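Local coordinates for abhydrolase domain-containing protein (PDB 5H3H), which probably hydrolyses carboxylic esters as an alpha/beta-hydrolase esterase and may also act as a perhydrolase, at residues L145-D148 with T149-R153; W176-N179 with L180-A184; S192-A195 with L196-D200. All coordinates share one frame; numbering follows the deposited sequence.

Contact 1 (L145-D148 with T149-R153); sequences LIED and TKQDR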
loop_
_atom_site.group_PDB
_atom_site.type_symbol
_atom_site.label_atom_id
_atom_site.label_comp_id
_atom_site.label_asym_id
_atom_site.label_seq_id
_atom_site.Cartn_x
_atom_site.Cartn_y
_atom_site.Cartn_z
ATOM N N LEU B 145 21.754 9.622 23.999
ATOM C CA LEU B 145 22.553 8.766 23.132
ATOM C C LEU B 145 23.155 9.475 21.930
ATOM O O LEU B 145 24.329 9.226 21.552
ATOM C CB LEU B 145 21.727 7.581 22.630
ATOM C CG LEU B 145 21.442 6.447 23.585
ATOM C CD1 LEU B 145 20.589 5.414 22.885
ATOM C CD2 LEU B 145 22.684 5.805 24.137
ATOM N N ILE B 146 22.360 10.334 21.308
ATOM C CA ILE B 146 22.827 11.110 20.174
ATOM C C ILE B 146 24.005 12.036 20.574
ATOM O O ILE B 146 25.025 12.114 19.875
ATOM C CB ILE B 146 21.680 11.894 19.565
ATOM C CG1 ILE B 146 20.651 10.931 18.911
ATOM C CG2 ILE B 146 22.176 12.886 18.529
ATOM C CD1 ILE B 146 19.273 11.533 18.851
ATOM N N GLU B 147 23.879 12.637 21.740
ATOM C CA GLU B 147 24.893 13.563 22.275
ATOM C C GLU B 147 26.172 12.814 22.504
ATOM O O GLU B 147 27.217 13.291 22.100
ATOM C CB GLU B 147 24.420 14.252 23.572
ATOM C CG GLU B 147 25.144 13.920 24.905
ATOM C CD GLU B 147 24.182 13.977 26.067
ATOM O OE1 GLU B 147 24.141 12.976 26.812
ATOM O OE2 GLU B 147 23.436 14.994 26.199
ATOM N N ASP B 148 26.052 11.635 23.117
ATOM C CA ASP B 148 27.180 10.723 23.357
ATOM C C ASP B 148 27.838 10.253 22.034
ATOM O O ASP B 148 29.065 10.249 21.940
ATOM C CB ASP B 148 26.729 9.544 24.203
ATOM C CG ASP B 148 26.463 9.933 25.662
ATOM O OD1 ASP B 148 26.877 11.059 26.047
ATOM O OD2 ASP B 148 25.843 9.125 26.401
ATOM N N THR B 149 27.046 9.888 21.018
ATOM C CA THR B 149 27.685 9.527 19.727
ATOM C C THR B 149 28.472 10.656 19.071
ATOM O O THR B 149 29.524 10.413 18.389
ATOM C CB THR B 149 26.827 8.594 18.743
ATOM O OG1 THR B 149 26.925 8.967 17.336
ATOM C CG2 THR B 149 25.489 8.276 19.183
ATOM N N LYS B 150 28.056 11.907 19.318
ATOM C CA LYS B 150 28.778 13.067 18.788
ATOM C C LYS B 150 30.123 13.415 19.493
ATOM O O LYS B 150 30.861 14.224 19.012
ATOM C CB LYS B 150 27.874 14.300 18.668
ATOM C CG LYS B 150 27.108 14.363 17.375
ATOM C CD LYS B 150 25.606 14.595 17.552
ATOM C CE LYS B 150 25.211 15.927 18.136
ATOM N NZ LYS B 150 23.938 16.463 17.524
ATOM N N GLN B 151 30.437 12.700 20.560
ATOM C CA GLN B 151 31.621 12.904 21.403
ATOM C C GLN B 151 32.536 11.714 21.534
ATOM O O GLN B 151 33.735 11.904 21.629
ATOM C CB GLN B 151 31.124 13.218 22.784
ATOM C CG GLN B 151 30.397 14.546 22.797
ATOM C CD GLN B 151 29.996 14.887 24.197
ATOM O OE1 GLN B 151 29.109 14.245 24.778
ATOM N NE2 GLN B 151 30.694 15.850 24.777
ATOM N N ASP B 152 31.968 10.492 21.554
ATOM C CA ASP B 152 32.741 9.255 21.806
ATOM C C ASP B 152 31.796 8.122 21.394
ATOM O O ASP B 152 31.143 7.540 22.238
ATOM C CB ASP B 152 33.050 9.167 23.335
ATOM C CG ASP B 152 34.471 8.747 23.664
ATOM O OD1 ASP B 152 35.385 9.596 23.463
ATOM O OD2 ASP B 152 34.688 7.629 24.228
ATOM N N ARG B 153 31.745 7.814 20.092
ATOM C CA ARG B 153 30.816 6.760 19.606
ATOM C C ARG B 153 31.204 5.354 20.114
ATOM O O ARG B 153 30.352 4.612 20.596
ATOM C CB ARG B 153 30.625 6.876 18.074
ATOM C CG ARG B 153 29.598 5.902 17.480
ATOM C CD ARG B 153 29.320 6.250 16.019
ATOM N NE ARG B 153 30.549 6.103 15.253
ATOM C CZ ARG B 153 30.931 4.990 14.638
ATOM N NH1 ARG B 153 32.086 4.979 14.006
ATOM N NH2 ARG B 153 30.165 3.877 14.657
#
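Asp148 meets Gln151 and Asp152 through its backbone carbonyl, which collects the last bonds of a helix as the chain turns. The N-H of Asp152 comes almost straight at the oxygen, 2.9 Å from Asp152 N to Asp148 O, with a C=O...N angle of 174°. The bond from Gln151 N, 3.1 Å to Asp148 O, approaches from above the carbonyl plane, so the two donors grip one acceptor from different directions. Asp148 CB touches Thr149 N, and the carboxylate crosses the Gln151 side chain, the planes 19° apart, without a bond between the acceptors Asp148 OD1 and Gln151 OE1. This is the exit of helix 139-149 in the helical cap inserted between core strands 114-120 and 211-217, as in many alpha/beta hydrolases; helix 153-164 starts after a short turn. Asp152 stands at its N-cap, though its OD2 bonds to Ser155 OG rather than capping a backbone N-H. Thr149 is buried: its N bonds to Leu145 O at 2.8 Å, an oxygen whose place is less sure, and its short side chain suits a position where Ile190 and Met156 of two neighbouring helices close in. Ile146 and Lys150 run alongside each other, with Ile146 CG2 4.0 Å from Lys150 CD: the lysine's aliphatic part suits a buried isoleucine.

Contact 2 (W176-N179 with L180-A184); sequences WFHN and LSVDA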
loop_
_atom_site.group_PDB
_atom_site.type_symbol
_atom_site.label_atom_id
_atom_site.label_comp_id
_atom_site.label_asym_id
_atom_site.label_seq_id
_atom_site.Cartn_x
_atom_site.Cartn_y
_atom_site.Cartn_z
ATOM N N TRP B 176 33.092 -8.994 18.672
ATOM C CA TRP B 176 32.528 -9.139 17.347
ATOM C C TRP B 176 31.311 -8.222 17.163
ATOM O O TRP B 176 31.178 -7.553 16.139
ATOM C CB TRP B 176 32.220 -10.632 17.047
ATOM C CG TRP B 176 31.306 -10.821 15.871
ATOM C CD1 TRP B 176 31.636 -10.721 14.523
ATOM C CD2 TRP B 176 29.928 -11.083 15.919
ATOM N NE1 TRP B 176 30.533 -10.875 13.770
ATOM C CE2 TRP B 176 29.470 -11.147 14.590
ATOM C CE3 TRP B 176 29.013 -11.257 16.960
ATOM C CZ2 TRP B 176 28.109 -11.375 14.266
ATOM C CZ3 TRP B 176 27.663 -11.534 16.643
ATOM C CH2 TRP B 176 27.228 -11.556 15.282
ATOM N N PHE B 177 30.392 -8.275 18.112
ATOM C CA PHE B 177 29.140 -7.565 18.013
ATOM C C PHE B 177 29.352 -6.069 18.095
ATOM O O PHE B 177 28.777 -5.306 17.303
ATOM C CB PHE B 177 28.101 -8.081 19.011
ATOM C CG PHE B 177 26.773 -7.438 18.840
ATOM C CD1 PHE B 177 25.957 -7.802 17.762
ATOM C CD2 PHE B 177 26.366 -6.427 19.690
ATOM C CE1 PHE B 177 24.727 -7.182 17.554
ATOM C CE2 PHE B 177 25.117 -5.826 19.510
ATOM C CZ PHE B 177 24.304 -6.198 18.434
ATOM N N HIS B 178 30.204 -5.666 19.035
ATOM C CA HIS B 178 30.666 -4.279 19.108
ATOM C C HIS B 178 31.227 -3.735 17.770
ATOM O O HIS B 178 30.803 -2.675 17.274
ATOM C CB HIS B 178 31.712 -4.192 20.190
ATOM C CG HIS B 178 32.203 -2.807 20.428
ATOM N ND1 HIS B 178 33.414 -2.362 19.977
ATOM C CD2 HIS B 178 31.620 -1.746 21.028
ATOM C CE1 HIS B 178 33.581 -1.101 20.321
ATOM N NE2 HIS B 178 32.512 -0.713 20.975
ATOM N N ASN B 179 32.147 -4.496 17.156
ATOM C CA ASN B 179 32.772 -4.062 15.922
ATOM C C ASN B 179 31.782 -3.946 14.740
ATOM O O ASN B 179 32.010 -3.085 13.873
ATOM C CB ASN B 179 33.942 -4.950 15.546
ATOM C CG ASN B 179 35.148 -4.760 16.437
ATOM O OD1 ASN B 179 35.263 -3.802 17.210
ATOM N ND2 ASN B 179 36.075 -5.656 16.321
ATOM N N LEU B 180 30.672 -4.736 14.747
ATOM C CA LEU B 180 29.608 -4.591 13.749
ATOM C C LEU B 180 29.002 -3.186 13.827
ATOM O O LEU B 180 28.658 -2.607 12.815
ATOM C CB LEU B 180 28.442 -5.558 13.987
ATOM C CG LEU B 180 28.663 -7.044 14.001
ATOM C CD1 LEU B 180 27.307 -7.685 14.277
ATOM C CD2 LEU B 180 29.301 -7.467 12.692
ATOM N N SER B 181 28.882 -2.641 15.042
ATOM C CA SER B 181 28.400 -1.329 15.214
ATOM C C SER B 181 29.426 -0.245 14.985
ATOM O O SER B 181 29.061 0.813 14.488
ATOM C CB SER B 181 27.725 -1.154 16.587
ATOM O OG SER B 181 26.434 -1.835 16.608
ATOM N N VAL B 182 30.696 -0.489 15.279
ATOM C CA VAL B 182 31.718 0.542 15.030
ATOM C C VAL B 182 31.909 0.814 13.533
ATOM O O VAL B 182 32.109 1.946 13.164
ATOM C CB VAL B 182 33.059 0.302 15.706
ATOM C CG1 VAL B 182 32.900 -0.003 17.202
ATOM C CG2 VAL B 182 33.812 -0.768 15.017
ATOM N N ASP B 183 31.662 -0.198 12.706
ATOM C CA ASP B 183 31.602 -0.085 11.253
ATOM C C ASP B 183 30.568 0.888 10.714
ATOM O O ASP B 183 30.736 1.439 9.625
ATOM C CB ASP B 183 31.311 -1.486 10.645
ATOM C CG ASP B 183 31.134 -1.445 9.137
ATOM O OD1 ASP B 183 32.139 -1.473 8.392
ATOM O OD2 ASP B 183 29.982 -1.333 8.681
ATOM N N ALA B 184 29.507 1.097 11.436
ATOM C CA ALA B 184 28.467 1.969 11.028
ATOM C C ALA B 184 29.016 3.403 10.814
ATOM O O ALA B 184 29.959 3.860 11.493
ATOM C CB ALA B 184 27.370 1.950 12.055
#
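Leu180 reaches back along helix 171-182 to Trp176 and Phe177, each of its side-chain carbons finding something different. Leu180 CB lies 3.3 Å from Phe177 O, and Leu180 CG is equally near Trp176 O, at 3.3 Å, packed against the carbonyls of the preceding turn. A chi1 of -59° puts CG there, anti to its own carbonyl carbon, and chi2 of 179° spreads the methyls, CD1 to both rings and CD2 to the indole nitrogen. Leu180 CD1 is 3.7 Å from Phe177 CD1 and also sits over one face of the Trp176 indole, 4.1 Å from the six-membered ring's centroid and 22° off its normal, a CH-pi contact displaced toward the rim. Leu180 CD2 lies 3.8 Å from Trp176 NE1. A branched aliphatic residue thus serves both rings. These are i to i+3 and i to i+4 contacts of an alpha-helix belonging to the cap of an alpha/beta hydrolase; Phe177 here packs its ring on Phe164 of the ligand pocket and edge-to-face with Phe165. Replacing Leu180 by an alanine is likely to cost the Trp176 face its CH-pi partner and open a gap beside Phe177 CD1. Further round the helix the same spacing recurs: Val182 CG1 lies over the His178 ring, 3.8 Å from its centroid. Both of these residues also touch Leu157 of helix 153-164.

Contact 3 (S192-A195 with L196-D200); sequences SAIA and LRDED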
loop_
_atom_site.group_PDB
_atom_site.type_symbol
_atom_site.label_atom_id
_atom_site.label_comp_id
_atom_site.label_asym_id
_atom_site.label_seq_id
_atom_site.Cartn_x
_atom_site.Cartn_y
_atom_site.Cartn_z
ATOM N N SER B 192 19.503 7.949 12.258
ATOM C CA SER B 192 18.569 6.870 12.603
ATOM C C SER B 192 18.091 6.940 14.024
ATOM O O SER B 192 16.958 6.552 14.280
ATOM C CB SER B 192 19.168 5.478 12.415
ATOM O OG SER B 192 19.590 5.218 11.099
ATOM N N ALA B 193 18.962 7.339 14.966
ATOM C CA ALA B 193 18.530 7.689 16.353
ATOM C C ALA B 193 17.447 8.751 16.394
ATOM O O ALA B 193 16.540 8.636 17.189
ATOM C CB ALA B 193 19.713 8.147 17.209
ATOM N N ILE B 194 17.510 9.746 15.506
ATOM C CA ILE B 194 16.476 10.794 15.392
ATOM C C ILE B 194 15.124 10.189 14.914
ATOM O O ILE B 194 14.079 10.531 15.434
ATOM C CB ILE B 194 16.971 11.955 14.494
ATOM C CG1 ILE B 194 18.022 12.750 15.266
ATOM C CG2 ILE B 194 15.823 12.838 13.932
ATOM C CD1 ILE B 194 18.633 13.897 14.476
ATOM N N ALA B 195 15.177 9.300 13.931
ATOM C CA ALA B 195 14.001 8.561 13.481
ATOM C C ALA B 195 13.487 7.660 14.611
ATOM O O ALA B 195 12.267 7.605 14.874
ATOM C CB ALA B 195 14.355 7.760 12.246
ATOM N N LEU B 196 14.393 6.973 15.307
ATOM C CA LEU B 196 13.970 6.213 16.501
ATOM C C LEU B 196 13.248 7.111 17.485
ATOM O O LEU B 196 12.206 6.736 18.045
ATOM C CB LEU B 196 15.093 5.443 17.210
ATOM C CG LEU B 196 15.497 4.124 16.552
ATOM C CD1 LEU B 196 16.933 3.786 16.923
ATOM C CD2 LEU B 196 14.553 2.981 16.879
ATOM N N ARG B 197 13.746 8.330 17.659
ATOM C CA ARG B 197 13.136 9.147 18.647
ATOM C C ARG B 197 11.717 9.528 18.239
ATOM O O ARG B 197 10.825 9.529 19.074
ATOM C CB ARG B 197 14.018 10.362 18.992
ATOM C CG ARG B 197 13.938 11.633 18.215
ATOM C CD ARG B 197 13.843 12.854 19.169
ATOM N NE ARG B 197 15.051 13.644 19.139
ATOM C CZ ARG B 197 15.415 14.486 18.172
ATOM N NH1 ARG B 197 14.677 14.682 17.078
ATOM N NH2 ARG B 197 16.555 15.124 18.313
ATOM N N ASP B 198 11.525 9.796 16.952
ATOM C CA ASP B 198 10.363 10.567 16.490
ATOM C C ASP B 198 9.275 9.754 15.805
ATOM O O ASP B 198 8.136 10.202 15.782
ATOM C CB ASP B 198 10.784 11.646 15.507
ATOM C CG ASP B 198 11.540 12.796 16.148
ATOM O OD1 ASP B 198 11.559 12.989 17.393
ATOM O OD2 ASP B 198 12.159 13.535 15.377
ATOM N N GLU B 199 9.595 8.594 15.246
ATOM C CA GLU B 199 8.657 7.844 14.414
ATOM C C GLU B 199 7.581 7.183 15.274
ATOM O O GLU B 199 7.842 6.765 16.386
ATOM C CB GLU B 199 9.375 6.788 13.573
ATOM C CG GLU B 199 10.296 7.322 12.502
ATOM C CD GLU B 199 9.646 7.520 11.147
ATOM O OE1 GLU B 199 8.449 7.216 10.966
ATOM O OE2 GLU B 199 10.330 7.977 10.235
ATOM N N ASP B 200 6.359 7.106 14.756
ATOM C CA ASP B 200 5.207 6.658 15.533
ATOM C C ASP B 200 4.283 5.888 14.577
ATOM O O ASP B 200 3.670 6.492 13.710
ATOM C CB ASP B 200 4.491 7.885 16.180
ATOM C CG ASP B 200 3.021 7.578 16.690
ATOM O OD1 ASP B 200 2.535 6.398 16.684
ATOM O OD2 ASP B 200 2.351 8.545 17.102
#
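Ile194 covers part of one face of the Arg197 guanidinium: its CG1 stands 3.9 Å above the plane, shifted toward the rim. At the guanidinium edge, and in its plane, comes the carboxylate of Asp198, joined by a salt bridge of 3.2 Å from Arg197 NH1 to Asp198 OD2. The donor uses the syn side of that oxygen but lies 27° out of the carboxylate plane. The other terminal nitrogen, NH2, is engaged by Asp143 of helix 139-149, so the arginine's charge is probably balanced by two acids, and a flat cation with N-H groups along its rim can accept both while a hydrocarbon rests on its face. Getting there costs a tight start: Arg197 CG sits between its own N and carbonyl carbon, chi1 87°, only 3.0 Å from Ile194 O, and the chain bends again further out. Ile194 CG2 lies beside both charged partners, 3.8 Å from Arg197 NH1, on the partly exposed side of the helix.

Along the backbone, the bonds are firm at Leu196 and Arg197, with Leu196 N to Ser192 O at 2.8 Å, weaken at Asp198 N, and end with Glu199 N to Ala195 O at 2.9 Å as the chain leaves helical geometry. Ala195 is buried, and its small methyl fits between its own helix and Tyr71. Glu199 folds CG to within 3.1 Å of Ala195 O and carries OE2 to the backbone N of Tyr71, where the start of helix 71-85 would probably welcome a negative charge. On the inward side, Leu196 packs on Met97 and Phe127 and touches the bound ethaneperoxoic acid, supplying an apolar contact in the ligand pocket beside the probable nucleophile elbow of this alpha/beta-hydrolase fold.

Contacts 2 and 3 are helix turns and contact 1 a helix exit, all in the cap, and all are partly buried. Contact 1, its centre about 21 Å from the centre of the chain, has the most exposed residues and rests on backbone bonds; contact 2 is largely aromatic and aliphatic; contact 3, its centre about 13 Å from that of the chain, has the most buried residues and pairs a charged outer side with an apolar inner one that reaches the ligand. Contacts 1 and 2 meet where Arg153 NH2 lies 3.1 Å from Val182 O, a probable hydrogen bond. Contact 1 joins contact 3 by apolar packing instead, Ile146 CG1 lying 3.4 Å from Ala193 CB. Contacts 2 and 3 lie on successive helices without touching.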